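Local structure of PhiH1 repressor-like protein (Haloarcula marismortui ATCC 43049, 3B73) at residues R17-I22 against H56-P61. The protein is of unknown function but, as a winged helix-turn-helix protein resembling a phage repressor, probably binds DNA and may regulate transcription. Sequence-based numbering, arbitrary orientation.
Sequences RILEII and HDLLQP
Leu-59 is the residue on which three side chains of segment 17-22 of helix 13-25 converge; the contact is made by aliphatic side chains, with no hydrogen bond or salt bridge across it. CD2 of Leu-19 lies 3.7 Å from CD2 of Leu-59, the two leucines crossing at a slant, while Ile-22 meets Leu-59 tip to tip, CD1 to CD1 at 3.8 Å. Ile-22 carries CG1 anti to its carbonyl carbon (chi1 -68°), and its extended chain (chi2 -179°) sends CD1 out to the forked end of Leu-59; CD1 of Ile-22 is also 3.9 Å from CD2 of Leu-59. Ile-18, one turn earlier, adds a looser touch, its CG2 4.4 Å from CD1 of Leu-59. The leucine fork thus serves several partners, and of the beta-branched isoleucines Ile-18 uses its short CG2 branch, Ile-22 its longer CG1-CD1 arm.

Leu-19 also reaches Leu-58, its CD2 standing 4.1 Å from CB and 3.7 Å from the carbonyl O of Leu-58, the latter a van der Waals approach. Asp-57, at positive phi, is the C-prime residue of the Schellman motif ending helix 43-55, after which the chain passes through Leu-58 into strand 59-62.

Away from Leu-59, Arg-17 NH2 pairs with Asp-16 of the second subunit. Leu-50 and Leu-53 of helix 43-55 pack on Leu-59, and Tyr-76 and Leu-77 of helix 71-77 on Leu-19, so the contact joins helix 13-25 to the wing strand within the winged-helix core.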
ATOM      1  N   ARG B  17      -4.232   3.475   2.010  1.00 40.13           N
ATOM      2  CA  ARG B  17      -4.329   4.741   2.731  1.00 47.05           C
ATOM      3  C   ARG B  17      -5.760   5.018   3.128  1.00 48.51           C
ATOM      4  O   ARG B  17      -6.047   5.308   4.289  1.00 54.50           O
ATOM      5  CB  ARG B  17      -3.791   5.906   1.903  1.00 48.94           C
ATOM      6  CG  ARG B  17      -2.329   5.781   1.569  1.00 60.07           C
ATOM      7  CD  ARG B  17      -1.472   5.606   2.815  1.00 50.65           C
ATOM      8  NE  ARG B  17      -0.213   5.060   2.372  1.00 60.70           N
ATOM      9  CZ  ARG B  17       0.169   3.808   2.568  1.00 49.83           C
ATOM     10  NH1 ARG B  17      -0.566   2.978   3.286  1.00 50.25           N
ATOM     11  NH2 ARG B  17       1.314   3.404   2.064  1.00 52.64           N
ATOM     12  N   ILE B  18      -6.675   4.905   2.174  1.00 52.19           N
ATOM     13  CA  ILE B  18      -8.067   5.142   2.506  1.00 46.94           C
ATOM     14  C   ILE B  18      -8.526   4.170   3.582  1.00 60.32           C
ATOM     15  O   ILE B  18      -9.166   4.579   4.539  1.00 48.29           O
ATOM     16  CB  ILE B  18      -8.958   5.019   1.287  1.00 46.81           C
ATOM     17  CG1 ILE B  18      -8.629   6.149   0.307  1.00 50.32           C
ATOM     18  CG2 ILE B  18     -10.417   5.004   1.713  1.00 44.54           C
ATOM     19  CD1 ILE B  18      -9.110   5.890  -1.054  1.00 47.00           C
ATOM     20  N   LEU B  19      -8.206   2.886   3.437  1.00 47.90           N
ATOM     21  CA  LEU B  19      -8.634   1.929   4.458  1.00 50.34           C
ATOM     22  C   LEU B  19      -8.077   2.289   5.838  1.00 42.66           C
ATOM     23  O   LEU B  19      -8.788   2.230   6.834  1.00 44.33           O
ATOM     24  CB  LEU B  19      -8.260   0.494   4.086  1.00 47.46           C
ATOM     25  CG  LEU B  19      -9.157  -0.138   3.034  1.00 49.37           C
ATOM     26  CD1 LEU B  19      -8.511  -1.399   2.529  1.00 59.31           C
ATOM     27  CD2 LEU B  19     -10.575  -0.413   3.592  1.00 39.57           C
ATOM     28  N   GLU B  20      -6.808   2.680   5.880  1.00 43.71           N
ATOM     29  CA  GLU B  20      -6.123   3.027   7.128  1.00 52.64           C
ATOM     30  C   GLU B  20      -6.766   4.249   7.784  1.00 47.59           C
ATOM     31  O   GLU B  20      -6.929   4.306   9.001  1.00 57.38           O
ATOM     32  CB  GLU B  20      -4.626   3.275   6.875  1.00 50.05           C
ATOM     33  CG  GLU B  20      -3.867   1.984   6.543  1.00 45.81           C
ATOM     34  CD  GLU B  20      -2.520   2.215   5.865  1.00 60.50           C
ATOM     35  OE1 GLU B  20      -1.809   1.213   5.658  1.00 57.35           O
ATOM     36  OE2 GLU B  20      -2.164   3.376   5.536  1.00 51.54           O
ATOM     37  N   ILE B  21      -7.155   5.214   6.966  1.00 50.98           N
ATOM     38  CA  ILE B  21      -7.751   6.428   7.489  1.00 50.64           C
ATOM     39  C   ILE B  21      -9.140   6.147   8.030  1.00 53.66           C
ATOM     40  O   ILE B  21      -9.500   6.598   9.116  1.00 49.08           O
ATOM     41  CB  ILE B  21      -7.797   7.542   6.430  1.00 52.34           C
ATOM     42  CG1 ILE B  21      -6.406   8.173   6.289  1.00 44.75           C
ATOM     43  CG2 ILE B  21      -8.814   8.602   6.823  1.00 54.75           C
ATOM     44  CD1 ILE B  21      -6.194   8.919   4.954  1.00 45.07           C
ATOM     45  N   ILE B  22      -9.926   5.390   7.288  1.00 54.68           N
ATOM     46  CA  ILE B  22     -11.262   5.085   7.759  1.00 43.56           C
ATOM     47  C   ILE B  22     -11.196   4.191   9.010  1.00 50.14           C
ATOM     48  O   ILE B  22     -11.980   4.353   9.930  1.00 48.44           O
ATOM     49  CB  ILE B  22     -12.104   4.454   6.645  1.00 59.34           C
ATOM     50  CG1 ILE B  22     -12.361   5.502   5.554  1.00 51.11           C
ATOM     51  CG2 ILE B  22     -13.416   3.895   7.208  1.00 45.64           C
ATOM     52  CD1 ILE B  22     -13.217   4.989   4.413  1.00 53.79           C
ATOM     53  N   HIS B  56     -15.685  -4.458  -3.332  1.00 52.33           N
ATOM     54  CA  HIS B  56     -14.900  -5.585  -2.836  1.00 59.86           C
ATOM     55  C   HIS B  56     -15.153  -5.851  -1.357  1.00 57.29           C
ATOM     56  O   HIS B  56     -14.431  -6.612  -0.724  1.00 51.55           O
ATOM     57  CB  HIS B  56     -13.417  -5.367  -3.123  1.00 52.92           C
ATOM     58  CG  HIS B  56     -13.088  -5.400  -4.579  1.00 49.79           C
ATOM     59  ND1 HIS B  56     -12.616  -6.534  -5.208  1.00 49.05           N
ATOM     60  CD2 HIS B  56     -13.186  -4.452  -5.541  1.00 56.66           C
ATOM     61  CE1 HIS B  56     -12.428  -6.278  -6.490  1.00 43.48           C
ATOM     62  NE2 HIS B  56     -12.760  -5.021  -6.718  1.00 57.29           N
ATOM     63  N   ASP B  57     -16.190  -5.213  -0.824  1.00 56.64           N
ATOM     64  CA  ASP B  57     -16.642  -5.445   0.544  1.00 61.04           C
ATOM     65  C   ASP B  57     -15.568  -5.184   1.598  1.00 58.47           C
ATOM     66  O   ASP B  57     -15.603  -5.757   2.671  1.00 46.81           O
ATOM     67  CB  ASP B  57     -17.213  -6.862   0.689  1.00 64.79           C
ATOM     68  CG  ASP B  57     -18.714  -6.918   0.426  1.00120.22           C
ATOM     69  OD1 ASP B  57     -19.184  -6.419  -0.626  1.00 88.14           O
ATOM     70  OD2 ASP B  57     -19.429  -7.466   1.290  1.00124.62           O
ATOM     71  N   LEU B  58     -14.632  -4.296   1.291  1.00 51.77           N
ATOM     72  CA  LEU B  58     -13.668  -3.829   2.268  1.00 50.93           C
ATOM     73  C   LEU B  58     -14.212  -2.595   2.975  1.00 54.29           C
ATOM     74  O   LEU B  58     -13.787  -2.256   4.089  1.00 51.82           O
ATOM     75  CB  LEU B  58     -12.354  -3.518   1.574  1.00 40.25           C
ATOM     76  CG  LEU B  58     -11.769  -4.756   0.897  1.00 41.67           C
ATOM     77  CD1 LEU B  58     -10.332  -4.507   0.417  1.00 54.45           C
ATOM     78  CD2 LEU B  58     -11.820  -5.970   1.835  1.00 48.72           C
ATOM     79  N   LEU B  59     -15.146  -1.925   2.302  1.00 41.72           N
ATOM     80  CA  LEU B  59     -15.910  -0.832   2.875  1.00 47.43           C
ATOM     81  C   LEU B  59     -17.384  -1.120   2.631  1.00 53.26           C
ATOM     82  O   LEU B  59     -17.714  -1.994   1.842  1.00 58.40           O
ATOM     83  CB  LEU B  59     -15.551   0.491   2.216  1.00 48.15           C
ATOM     84  CG  LEU B  59     -14.155   1.049   2.491  1.00 61.25           C
ATOM     85  CD1 LEU B  59     -13.976   2.371   1.770  1.00 37.93           C
ATOM     86  CD2 LEU B  59     -13.885   1.210   3.996  1.00 42.05           C
ATOM     87  N   GLN B  60     -18.261  -0.401   3.325  1.00 64.81           N
ATOM     88  CA  GLN B  60     -19.683  -0.389   2.986  1.00 70.78           C
ATOM     89  C   GLN B  60     -20.239   1.026   3.032  1.00 46.22           C
ATOM     90  O   GLN B  60     -19.899   1.806   3.922  1.00 59.98           O
ATOM     91  CB  GLN B  60     -20.501  -1.313   3.889  1.00 60.88           C
ATOM     92  CG  GLN B  60     -20.498  -0.956   5.360  1.00 62.34           C
ATOM     93  CD  GLN B  60     -21.276  -1.967   6.179  1.00 97.28           C
ATOM     94  OE1 GLN B  60     -20.710  -2.678   7.023  1.00 71.78           O
ATOM     95  NE2 GLN B  60     -22.583  -2.053   5.918  1.00 59.38           N
ATOM     96  N   PRO B  61     -21.062   1.367   2.034  1.00 61.44           N
ATOM     97  CA  PRO B  61     -21.681   2.684   1.910  1.00 60.75           C
ATOM     98  C   PRO B  61     -22.869   2.809   2.875  1.00 56.25           C
ATOM     99  O   PRO B  61     -23.729   1.929   2.932  1.00 60.63           O
ATOM    100  CB  PRO B  61     -22.170   2.683   0.461  1.00 53.42           C
ATOM    101  CG  PRO B  61     -22.486   1.255   0.212  1.00 55.38           C
ATOM    102  CD  PRO B  61     -21.346   0.530   0.854  1.00 63.62           C
TER